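Local coordinates for glutamate--cysteine ligase GshA (Methylobacillus flagellatus KT, PDB 3K1T), which probably acts as a ligase that joins glutamate to cysteine through the glutamate side-chain carboxylate, as in the first step of glutathione synthesis, at residues Leu16-Arg21 against Ile226-Trp231; Val48-Ala53 against Pro344-Met349; Phe69-Pro74 against Gly355-Val360; Phe382-Ser387 against Ala397-Phe402. All coordinates share one frame; numbering follows the deposited sequence. Where two conformers were deposited one is given.

How the contacts relate
Starting from the N terminus, contact 1 joins helix 13-23 to the loop after helix 210-226. Contacts 2 and 3 open within that span, on strand 45-52 and on the loop before helix 77-91, but close far beyond it, on the successive strands 340-349 and 352-361. Contacts 1, 2 and 3 therefore all cross one another. Contact 4 follows in series and spans only a short loop, bringing residues 382-387 back to the start of helix 398-421. Strands 340-349 and 352-361, neighbours in one antiparallel sheet, join contacts 2 and 3, which both reach a bound sulfate. Phe382 of contact 4 packs on both of these strands, while contact 1 meets contact 4 through Glu19 and Arg401.

Contact 1: residues Leu16-Arg21 against Ile226-Trp231; sequences LTLEKR and IDIDPW
Ile228 pushes its CD1 methyl against helix 13-23, 3.7 Å from the backbone carbon Leu18 CA and 3.8 Å from Thr17 CG2. The CG1 branch is anti to the backbone N (chi1 -165°), and this rotation brings the terminal methyl to the helix surface. Thr17 meets it with carbon, since its OG1 is hydrogen-bonded one turn back to Gly13 O. Alongside it, Ile226 CD1 lies 4.1 Å from Leu18 CD1, the two branched chains crossing at a slant, and it also rests against Arg21 CB. This is the tightly packed half of the contact, built of aliphatic carbon.

The other half is polar and looser, with exposed Asp227 and a water on its solvent side. Arg21 bends at chi2, brings its CD within 3.2 Å of Ile226 O, and donates from NE to Asp227 O at 3.1 Å. That bond is bent, 146° at the hydrogen, and the donor stands above the carbonyl plane. The water donates to Asp227 O at 2.7 Å and accepts only weakly from Arg21 NH2, while Thr17 CG2 covers part of one guanidinium face. Arg21 was modelled in two conformers, so this grip remains tentative.

Asp227, whose positive phi makes it the C-prime residue of a Schellman motif, turns the chain here, with Ile228 N bonded to Ala223 O and Asp227 N to Pro224 O. The contact thus lays helix 13-23 against the capped end of helix 210-226, with Ile228 packed on Ala223, Leu18 on Leu233, and the chain continuing toward strand 237-241.

Contact 2: residues Val48-Ala53 against Pro344-Met349; sequences VDLRNA and PVIYMM. With SO4 (sulfate ion), chain B.
A strand pair within the seven-stranded antiparallel sheet brings Val48 opposite Ile346 as a hydrogen-bonded pair and Asp49 opposite Val345 as a non-hydrogen-bonded one. Val48 N donates to Ile346 O at 2.9 Å, in the carbonyl plane, and Ile346 N returns a nearly straight bond to Val48 O at 2.8 Å, 173° at the hydrogen. Two residues along, Leu50 N reaches Pro344 O at 3.0 Å. Val48 O also receives a CA-H...O contact from Val345 CA, and Pro344 O one from Asp49 CA.

The two faces differ in character. On one, Leu50 CD1 touches Ile346 CG1 at 3.9 Å, and the bend of selenomethionine Met348 at chi3 (-64°) brings its CE to Val48 CG2 at 3.6 Å. Helix 398-421 covers this side, with Ala409 on Ile346 and Ala412 on Val48. On the other, Asp49 and Val345 lie side by side and point the same way, Asp49 OD1 3.5 Å from Val345 CG1, but the carboxylate has its main partner in a salt bridge from OD1 to Arg359 NH2. Tyr347 OH makes a short but weak bond to sulfate O2, 2.6 Å long. This ion, probably from the crystallisation liquor, is also held by Ser47, Asn63, Gly67 and Arg359. The pattern is that of an antiparallel sheet packed by one face on helix 398-421, its other face being consistent with an anion-binding pocket.

Contact 3: residues Phe69-Pro74 against Gly355-Val360; sequences FNNLNP and GGFYRV. With SO4 (sulfate ion), chain B.
Sulfate O1 is gripped by Arg359 from within the guanidinium plane and lies at the edge of Phe357, the ring whose face Asn71 covers. Arg359 NH2 supplies the firm bond to O1, 2.9 Å long and 160° at the hydrogen, while NH1 adds a weak one at 3.4 Å. A further weak bond runs from NH2 to O3. Phe357 CZ stands 3.8 Å from O1 and contributes carbon, not charge.

Asn71 comes over one face of that ring. Its CB makes a CH-pi contact 3.8 Å from the Phe357 centroid, and ND2 stands over the same face, displaced toward CZ, 3.4 Å from Phe357 CZ. The amide is steeply turned, its plane 76° from the ring. With CG between the backbone N and the carbonyl carbon (chi1 61°), the Phe357 ring is carried toward the loop.

The contact sets the loop between strand 57-63 and helix 77-91 across strand 352-361 of the seven-stranded antiparallel sheet. Within the strand, Gly355 and Gly356 adopt backbone angles at which a CB would collide with the preceding carbonyl oxygen. Leu72 CD2 settles on this bare backbone, 3.5 Å from Gly356 N. No direct hydrogen bond crosses between the segments; instead one water accepts from Asn73 N at 2.9 Å and from Gly356 N at 3.2 Å. Neighbouring strand 377-381 also holds the loop, Thr381 OG1 being hydrogen-bonded to Asn71 O.

Contact 4: residues Phe382-Ser387 against Ala397-Phe402; sequences FETPCS and AAPNRF
The first turn of helix 398-421, which follows its N-cap residue Ala397, is wrapped by the loop that leaves strand 377-381, and Phe402 is the ring around which Phe382, Thr384 and Cys386 gather. Phe402 meets Phe382 in a T-shaped stack: its CE2 corner stands 3.6 Å above the plane of the Phe382 ring, over the centre of that ring, and the two planes are 75° apart. Thr384 covers a face of Phe402, with its CB 3.9 Å from Phe402 CD1. Its CG2 branch meanwhile leans on the helix backbone, 3.7 Å from Pro399 CA, and OG1 faces the Ala398 methyl.

Cys386 adds a contact at the edge. With SG anti to the carbonyl carbon (chi1 -60°), the sulfur lies in the Phe402 plane, 4.0 Å from Phe402 CD2, a sulfur-aromatic contact. Cys386 CB packs against Phe402 O at 3.3 Å. Pro385 O approaches Phe402 CB, and a water donates to both Pro385 O and Pro399 O at 2.7 Å each, linking the loop and helix backbones.

Tyr358 of strand 352-361 stacks edge-to-face with Phe382, and Pro385 touches Pro78 of the second subunit. Since no direct hydrogen bond joins the two segments, the loop is held to the helix by ring, sulfur and methyl contacts, with water mediating between carbonyl oxygens that cannot bond to each other.

Contact 1: residues Leu16-Arg21 against Ile226-Trp231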
# COMPACT_ATOMS: atom_id res chain seq x y z
N LEU A 16 -2.37 26.89 -10.73
CA LEU A 16 -0.94 26.91 -10.37
C LEU A 16 -0.76 27.46 -8.94
O LEU A 16 0.13 27.00 -8.23
CB LEU A 16 -0.08 27.66 -11.43
CG LEU A 16 0.47 26.72 -12.55
CD1 LEU A 16 -0.67 26.09 -13.38
CD2 LEU A 16 1.41 27.42 -13.53
N THR A 17 -1.59 28.40 -8.52
CA THR A 17 -1.56 28.89 -7.14
C THR A 17 -1.89 27.75 -6.16
O THR A 17 -1.22 27.58 -5.15
CB THR A 17 -2.54 30.06 -6.93
OG1 THR A 17 -2.17 31.14 -7.79
CG2 THR A 17 -2.54 30.53 -5.44
N LEU A 18 -2.96 27.03 -6.43
CA LEU A 18 -3.29 25.84 -5.63
C LEU A 18 -2.14 24.85 -5.56
O LEU A 18 -1.77 24.39 -4.46
CB LEU A 18 -4.53 25.17 -6.18
CG LEU A 18 -4.92 23.81 -5.57
CD1 LEU A 18 -5.20 23.90 -4.08
CD2 LEU A 18 -6.12 23.23 -6.33
N GLU A 19 -1.58 24.49 -6.72
CA GLU A 19 -0.45 23.57 -6.76
C GLU A 19 0.73 24.07 -5.91
O GLU A 19 1.31 23.29 -5.15
CB GLU A 19 -0.00 23.30 -8.20
CG GLU A 19 -0.99 22.45 -8.97
CD GLU A 19 -0.80 22.46 -10.49
OE1 GLU A 19 -0.29 23.46 -11.03
OE2 GLU A 19 -1.20 21.45 -11.15
N LYS A 20 1.06 25.35 -6.03
CA LYS A 20 2.13 25.94 -5.22
C LYS A 20 1.83 25.84 -3.72
O LYS A 20 2.72 25.50 -2.95
CB LYS A 20 2.39 27.41 -5.59
CG LYS A 20 3.00 27.56 -6.96
CD LYS A 20 3.45 29.00 -7.26
CE LYS A 20 2.38 29.86 -7.88
NZ LYS A 20 3.07 31.12 -8.40
N ARG A 21 0.60 26.14 -3.32
CA ARG A 21 0.23 26.04 -1.90
C ARG A 21 0.37 24.59 -1.39
O ARG A 21 0.89 24.36 -0.29
CB ARG A 21 -1.20 26.56 -1.65
CG ARG A 21 -1.37 28.08 -1.89
CD ARG A 21 -0.68 28.99 -0.86
NE ARG A 21 -1.11 30.36 -1.16
CZ ARG A 21 -0.64 31.11 -2.16
NH1 ARG A 21 0.34 30.67 -2.95
NH2 ARG A 21 -1.15 32.32 -2.40
N ILE A 226 -3.80 25.74 4.21
CA ILE A 226 -2.82 25.97 3.15
C ILE A 226 -2.91 27.41 2.59
O ILE A 226 -2.17 27.74 1.70
CB ILE A 226 -2.92 24.93 1.98
CG1 ILE A 226 -4.26 25.06 1.23
CG2 ILE A 226 -2.74 23.48 2.52
CD1 ILE A 226 -4.32 24.36 -0.13
N ASP A 227 -3.78 28.24 3.16
CA ASP A 227 -4.00 29.63 2.74
C ASP A 227 -4.40 29.78 1.27
O ASP A 227 -3.70 30.43 0.48
CB ASP A 227 -2.78 30.51 3.06
CG ASP A 227 -3.09 32.01 2.92
OD1 ASP A 227 -4.25 32.42 3.14
OD2 ASP A 227 -2.16 32.78 2.63
N ILE A 228 -5.54 29.19 0.90
CA ILE A 228 -6.07 29.27 -0.47
C ILE A 228 -7.53 29.77 -0.40
O ILE A 228 -8.21 29.55 0.61
CB ILE A 228 -5.95 27.90 -1.17
CG1 ILE A 228 -6.14 27.99 -2.69
CG2 ILE A 228 -7.03 26.91 -0.64
CD1 ILE A 228 -4.91 28.37 -3.48
N ASP A 229 -7.99 30.46 -1.45
CA ASP A 229 -9.40 30.82 -1.62
C ASP A 229 -10.21 29.49 -1.68
O ASP A 229 -9.97 28.71 -2.58
CB ASP A 229 -9.57 31.61 -2.95
CG ASP A 229 -11.00 32.04 -3.23
OD1 ASP A 229 -11.92 31.65 -2.48
OD2 ASP A 229 -11.24 32.78 -4.22
N PRO A 230 -11.13 29.23 -0.74
CA PRO A 230 -11.88 27.97 -0.78
C PRO A 230 -12.66 27.74 -2.06
O PRO A 230 -12.94 26.59 -2.39
CB PRO A 230 -12.83 28.08 0.42
CG PRO A 230 -12.91 29.53 0.71
CD PRO A 230 -11.57 30.07 0.40
N TRP A 231 -13.02 28.83 -2.76
CA TRP A 231 -13.76 28.74 -4.02
C TRP A 231 -12.97 28.00 -5.10
O TRP A 231 -13.56 27.36 -5.97
CB TRP A 231 -14.21 30.13 -4.51
CG TRP A 231 -15.05 30.06 -5.77
CD1 TRP A 231 -16.38 29.76 -5.84
CD2 TRP A 231 -14.62 30.28 -7.12
NE1 TRP A 231 -16.81 29.79 -7.13
CE2 TRP A 231 -15.75 30.09 -7.95
CE3 TRP A 231 -13.39 30.59 -7.71
CZ2 TRP A 231 -15.69 30.18 -9.34
CZ3 TRP A 231 -13.32 30.69 -9.10
CH2 TRP A 231 -14.46 30.51 -9.90
O HOH W 1 -3.84 32.04 -1.74

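Contact 2: residues Val48-Ala53 against Pro344-Met349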
# COMPACT_ATOMS: atom_id res chain seq x y z
N VAL A 48 -13.83 9.43 -7.06
CA VAL A 48 -14.24 10.81 -7.10
C VAL A 48 -13.92 11.39 -8.48
O VAL A 48 -12.78 11.28 -8.94
CB VAL A 48 -13.55 11.66 -5.99
CG1 VAL A 48 -13.86 13.16 -6.15
CG2 VAL A 48 -13.97 11.17 -4.59
N ASP A 49 -14.94 11.96 -9.12
CA ASP A 49 -14.83 12.67 -10.39
C ASP A 49 -14.41 14.11 -10.10
O ASP A 49 -15.07 14.79 -9.30
CB ASP A 49 -16.16 12.76 -11.12
CG ASP A 49 -16.71 11.41 -11.61
OD1 ASP A 49 -16.10 10.35 -11.34
OD2 ASP A 49 -17.77 11.41 -12.30
N LEU A 50 -13.35 14.58 -10.78
CA LEU A 50 -12.93 15.96 -10.70
C LEU A 50 -13.09 16.67 -12.04
O LEU A 50 -13.12 16.02 -13.09
CB LEU A 50 -11.45 16.04 -10.31
CG LEU A 50 -10.98 15.32 -9.04
CD1 LEU A 50 -9.42 15.47 -8.93
CD2 LEU A 50 -11.72 15.85 -7.79
N ARG A 51 -13.15 18.00 -11.98
CA ARG A 51 -13.00 18.86 -13.15
C ARG A 51 -11.94 19.92 -12.90
O ARG A 51 -11.94 20.61 -11.88
CB ARG A 51 -14.31 19.47 -13.61
CG ARG A 51 -15.21 18.44 -14.29
CD ARG A 51 -16.40 19.13 -14.94
NE ARG A 51 -17.00 18.25 -15.93
CZ ARG A 51 -17.96 18.62 -16.77
NH1 ARG A 51 -18.45 19.83 -16.71
NH2 ARG A 51 -18.42 17.73 -17.67
N ASN A 52 -11.01 20.00 -13.86
CA ASN A 52 -9.94 21.00 -13.88
C ASN A 52 -10.34 22.07 -14.92
O ASN A 52 -10.32 21.83 -16.13
CB ASN A 52 -8.65 20.30 -14.25
CG ASN A 52 -7.45 21.22 -14.19
OD1 ASN A 52 -7.60 22.43 -14.07
ND2 ASN A 52 -6.25 20.66 -14.29
N ALA A 53 -10.72 23.24 -14.42
CA ALA A 53 -11.16 24.37 -15.23
C ALA A 53 -10.01 25.35 -15.46
O ALA A 53 -10.20 26.40 -16.10
CB ALA A 53 -12.31 25.08 -14.48
N PRO A 344 -11.08 13.60 -15.19
CA PRO A 344 -10.51 12.49 -14.42
C PRO A 344 -11.40 11.94 -13.31
O PRO A 344 -12.23 12.66 -12.72
CB PRO A 344 -9.25 13.12 -13.77
CG PRO A 344 -9.68 14.56 -13.58
CD PRO A 344 -10.43 14.88 -14.85
N VAL A 345 -11.18 10.65 -13.04
CA VAL A 345 -11.81 9.89 -11.97
C VAL A 345 -10.69 9.28 -11.11
O VAL A 345 -9.86 8.55 -11.65
CB VAL A 345 -12.64 8.71 -12.55
CG1 VAL A 345 -13.44 8.01 -11.43
CG2 VAL A 345 -13.54 9.17 -13.69
N ILE A 346 -10.68 9.57 -9.81
CA ILE A 346 -9.65 9.14 -8.90
C ILE A 346 -10.20 8.01 -8.02
O ILE A 346 -11.25 8.18 -7.39
CB ILE A 346 -9.17 10.31 -7.98
CG1 ILE A 346 -8.81 11.59 -8.78
CG2 ILE A 346 -8.02 9.82 -7.04
CD1 ILE A 346 -7.93 11.40 -9.86
N TYR A 347 -9.51 6.88 -7.99
CA TYR A 347 -9.88 5.69 -7.19
C TYR A 347 -9.09 5.61 -5.88
O TYR A 347 -7.84 5.80 -5.86
CB TYR A 347 -9.65 4.41 -8.02
CG TYR A 347 -10.85 4.01 -8.84
CD1 TYR A 347 -11.47 4.93 -9.71
CD2 TYR A 347 -11.40 2.75 -8.72
CE1 TYR A 347 -12.59 4.59 -10.42
CE2 TYR A 347 -12.52 2.38 -9.46
CZ TYR A 347 -13.13 3.31 -10.29
OH TYR A 347 -14.27 2.97 -10.97
N MSE A 348 -9.80 5.28 -4.81
CA MSE A 348 -9.25 5.09 -3.49
C MSE A 348 -9.74 3.79 -2.89
O MSE A 348 -10.88 3.38 -3.15
CB MSE A 348 -9.60 6.26 -2.58
CG MSE A 348 -8.79 7.53 -2.98
SE MSE A 348 -9.73 9.19 -2.60
CE MSE A 348 -11.21 8.93 -3.82
N MSE A 349 -8.87 3.14 -2.12
CA MSE A 349 -9.25 2.05 -1.23
C MSE A 349 -8.70 2.38 0.15
O MSE A 349 -7.57 2.88 0.29
CB MSE A 349 -8.74 0.71 -1.77
CG MSE A 349 -9.28 0.45 -3.16
SE MSE A 349 -8.93 -1.40 -3.76
CE MSE A 349 -10.45 -2.16 -2.84
S SO4 B . -17.28 5.08 -11.31
O1 SO4 B . -16.80 5.32 -12.65
O2 SO4 B . -16.03 4.87 -10.65
O3 SO4 B . -17.96 6.22 -10.75
O4 SO4 B . -18.13 3.87 -11.26

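Contact 3: residues Phe69-Pro74 against Gly355-Val360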
# COMPACT_ATOMS: atom_id res chain seq x y z
N PHE A 69 -13.33 -0.62 -12.09
CA PHE A 69 -12.05 -1.27 -11.71
C PHE A 69 -11.28 -1.86 -12.88
O PHE A 69 -10.06 -2.01 -12.81
CB PHE A 69 -12.27 -2.32 -10.60
CG PHE A 69 -12.44 -1.71 -9.25
CD1 PHE A 69 -11.34 -1.37 -8.49
CD2 PHE A 69 -13.70 -1.44 -8.75
CE1 PHE A 69 -11.50 -0.76 -7.23
CE2 PHE A 69 -13.88 -0.83 -7.51
CZ PHE A 69 -12.77 -0.47 -6.75
N ASN A 70 -11.97 -2.21 -13.95
CA ASN A 70 -11.32 -2.75 -15.13
C ASN A 70 -10.55 -1.68 -15.93
O ASN A 70 -9.81 -2.02 -16.83
CB ASN A 70 -12.36 -3.38 -16.03
CG ASN A 70 -13.47 -2.41 -16.46
OD1 ASN A 70 -14.18 -1.87 -15.63
ND2 ASN A 70 -13.64 -2.24 -17.80
N ASN A 71 -10.75 -0.41 -15.59
CA ASN A 71 -10.10 0.71 -16.28
C ASN A 71 -8.80 1.15 -15.64
O ASN A 71 -8.14 2.06 -16.15
CB ASN A 71 -11.03 1.94 -16.33
CG ASN A 71 -12.35 1.66 -17.04
OD1 ASN A 71 -12.42 0.87 -17.97
ND2 ASN A 71 -13.40 2.39 -16.63
N LEU A 72 -8.48 0.56 -14.49
CA LEU A 72 -7.27 0.89 -13.76
C LEU A 72 -6.05 0.36 -14.48
O LEU A 72 -6.10 -0.66 -15.18
CB LEU A 72 -7.31 0.37 -12.31
CG LEU A 72 -8.43 0.96 -11.44
CD1 LEU A 72 -8.42 0.35 -10.05
CD2 LEU A 72 -8.39 2.54 -11.34
N ASN A 73 -4.94 1.05 -14.30
CA ASN A 73 -3.69 0.65 -14.96
C ASN A 73 -3.16 -0.66 -14.34
O ASN A 73 -2.87 -0.72 -13.13
CB ASN A 73 -2.69 1.80 -14.83
CG ASN A 73 -1.39 1.55 -15.57
OD1 ASN A 73 -0.93 0.40 -15.76
ND2 ASN A 73 -0.77 2.65 -16.01
N PRO A 74 -3.02 -1.74 -15.15
CA PRO A 74 -2.59 -3.00 -14.52
C PRO A 74 -1.20 -2.98 -13.89
O PRO A 74 -0.94 -3.78 -13.00
CB PRO A 74 -2.66 -4.03 -15.67
CG PRO A 74 -2.68 -3.22 -16.91
CD PRO A 74 -3.35 -1.90 -16.57
N GLY A 355 -5.09 4.99 -8.05
CA GLY A 355 -5.02 5.24 -9.49
C GLY A 355 -6.30 5.89 -9.97
O GLY A 355 -6.95 6.62 -9.22
N GLY A 356 -6.66 5.60 -11.21
CA GLY A 356 -7.87 6.14 -11.82
C GLY A 356 -7.80 6.16 -13.33
O GLY A 356 -6.95 5.48 -13.93
N PHE A 357 -8.70 6.93 -13.94
CA PHE A 357 -8.77 7.01 -15.36
C PHE A 357 -9.46 8.28 -15.79
O PHE A 357 -10.16 8.88 -15.01
CB PHE A 357 -9.47 5.75 -15.95
CG PHE A 357 -10.88 5.56 -15.49
CD1 PHE A 357 -11.15 4.80 -14.34
CD2 PHE A 357 -11.94 6.08 -16.20
CE1 PHE A 357 -12.44 4.58 -13.92
CE2 PHE A 357 -13.27 5.90 -15.78
CZ PHE A 357 -13.52 5.15 -14.62
N TYR A 358 -9.23 8.70 -17.04
CA TYR A 358 -10.03 9.77 -17.63
C TYR A 358 -11.29 9.23 -18.34
O TYR A 358 -11.23 8.21 -19.01
CB TYR A 358 -9.22 10.50 -18.68
CG TYR A 358 -8.20 11.49 -18.14
CD1 TYR A 358 -8.60 12.76 -17.78
CD2 TYR A 358 -6.84 11.16 -18.05
CE1 TYR A 358 -7.67 13.71 -17.36
CE2 TYR A 358 -5.90 12.13 -17.61
CZ TYR A 358 -6.33 13.39 -17.28
OH TYR A 358 -5.42 14.36 -16.86
N ARG A 359 -12.37 9.98 -18.22
CA ARG A 359 -13.55 9.79 -19.08
C ARG A 359 -13.34 10.71 -20.29
O ARG A 359 -13.38 11.93 -20.14
CB ARG A 359 -14.83 10.19 -18.37
CG ARG A 359 -15.11 9.48 -17.02
CD ARG A 359 -16.42 9.96 -16.42
NE ARG A 359 -16.51 9.62 -14.99
CZ ARG A 359 -16.73 8.39 -14.50
NH1 ARG A 359 -16.97 7.39 -15.32
NH2 ARG A 359 -16.73 8.18 -13.18
N VAL A 360 -13.16 10.10 -21.45
CA VAL A 360 -12.91 10.81 -22.69
C VAL A 360 -14.24 10.82 -23.43
O VAL A 360 -14.74 9.77 -23.86
CB VAL A 360 -11.75 10.16 -23.51
CG1 VAL A 360 -11.50 10.92 -24.88
CG2 VAL A 360 -10.44 10.06 -22.70
S SO4 B . -17.28 5.08 -11.31
O1 SO4 B . -16.80 5.32 -12.65
O2 SO4 B . -16.03 4.87 -10.65
O3 SO4 B . -17.96 6.22 -10.75
O4 SO4 B . -18.13 3.87 -11.26
O HOH W 2 -4.80 3.27 -12.43

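Contact 4: residues Phe382-Ser387 against Ala397-Phe402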
# COMPACT_ATOMS: atom_id res chain seq x y z
N PHE A 382 -4.80 6.38 -16.35
CA PHE A 382 -3.80 7.33 -15.85
C PHE A 382 -2.41 6.74 -16.05
O PHE A 382 -2.20 5.57 -15.79
CB PHE A 382 -3.96 7.53 -14.34
CG PHE A 382 -5.08 8.42 -13.93
CD1 PHE A 382 -5.89 9.10 -14.86
CD2 PHE A 382 -5.33 8.60 -12.59
CE1 PHE A 382 -6.90 9.93 -14.44
CE2 PHE A 382 -6.34 9.42 -12.16
CZ PHE A 382 -7.15 10.07 -13.09
N GLU A 383 -1.48 7.58 -16.46
CA GLU A 383 -0.08 7.22 -16.62
C GLU A 383 0.79 7.68 -15.42
O GLU A 383 1.89 7.17 -15.22
CB GLU A 383 0.43 7.86 -17.91
CG GLU A 383 -0.25 7.33 -19.20
CD GLU A 383 0.09 5.87 -19.50
OE1 GLU A 383 1.30 5.57 -19.44
OE2 GLU A 383 -0.82 5.05 -19.84
N THR A 384 0.30 8.58 -14.59
CA THR A 384 1.12 9.21 -13.55
C THR A 384 0.53 8.86 -12.20
O THR A 384 -0.68 8.94 -12.03
CB THR A 384 1.10 10.77 -13.75
OG1 THR A 384 1.51 11.11 -15.08
CG2 THR A 384 2.01 11.50 -12.74
N PRO A 385 1.37 8.50 -11.21
CA PRO A 385 0.89 8.29 -9.85
C PRO A 385 0.45 9.60 -9.20
O PRO A 385 0.94 10.66 -9.58
CB PRO A 385 2.13 7.78 -9.10
CG PRO A 385 3.07 7.34 -10.12
CD PRO A 385 2.80 8.19 -11.33
N CYS A 386 -0.43 9.51 -8.20
CA CYS A 386 -0.90 10.69 -7.43
C CYS A 386 -0.16 10.92 -6.13
O CYS A 386 -0.47 11.89 -5.44
CB CYS A 386 -2.42 10.55 -7.12
SG CYS A 386 -3.45 10.44 -8.61
N SER A 387 0.75 10.03 -5.75
CA SER A 387 1.37 10.08 -4.44
C SER A 387 2.87 10.41 -4.47
O SER A 387 3.60 10.18 -3.50
CB SER A 387 1.14 8.72 -3.72
OG SER A 387 1.70 7.63 -4.49
N ALA A 397 3.89 20.34 -13.31
CA ALA A 397 4.48 19.11 -13.80
C ALA A 397 3.48 17.96 -13.53
O ALA A 397 2.71 18.01 -12.55
CB ALA A 397 5.83 18.82 -13.12
N ALA A 398 3.52 16.92 -14.34
CA ALA A 398 2.53 15.84 -14.24
C ALA A 398 2.39 15.23 -12.83
O ALA A 398 1.26 15.10 -12.34
CB ALA A 398 2.80 14.71 -15.30
N PRO A 399 3.50 14.90 -12.17
CA PRO A 399 3.36 14.34 -10.82
C PRO A 399 2.76 15.32 -9.81
O PRO A 399 2.18 14.89 -8.81
CB PRO A 399 4.78 14.00 -10.40
CG PRO A 399 5.63 14.13 -11.64
CD PRO A 399 4.90 14.91 -12.65
N ASN A 400 2.89 16.59 -10.07
CA ASN A 400 2.33 17.63 -9.21
C ASN A 400 0.85 17.93 -9.49
O ASN A 400 0.06 18.10 -8.55
CB ASN A 400 3.23 18.88 -9.26
CG ASN A 400 4.55 18.66 -8.62
OD1 ASN A 400 4.69 17.80 -7.74
ND2 ASN A 400 5.56 19.45 -9.01
N ARG A 401 0.47 17.90 -10.78
CA ARG A 401 -0.92 17.92 -11.16
C ARG A 401 -1.66 16.75 -10.51
O ARG A 401 -2.75 16.92 -9.92
CB ARG A 401 -1.05 17.87 -12.69
CG ARG A 401 -2.51 17.66 -13.22
CD ARG A 401 -3.26 18.94 -13.39
NE ARG A 401 -2.73 19.76 -14.49
CZ ARG A 401 -3.05 19.68 -15.77
NH1 ARG A 401 -3.93 18.79 -16.19
NH2 ARG A 401 -2.46 20.49 -16.65
N PHE A 402 -1.08 15.55 -10.62
CA PHE A 402 -1.74 14.34 -10.09
C PHE A 402 -1.75 14.28 -8.58
O PHE A 402 -2.71 13.77 -7.99
CB PHE A 402 -1.25 13.05 -10.83
CG PHE A 402 -1.95 12.87 -12.13
CD1 PHE A 402 -1.55 13.59 -13.26
CD2 PHE A 402 -3.10 12.12 -12.21
CE1 PHE A 402 -2.23 13.50 -14.44
CE2 PHE A 402 -3.79 12.01 -13.41
CZ PHE A 402 -3.37 12.72 -14.52
O HOH W 3 2.45 12.29 -8.09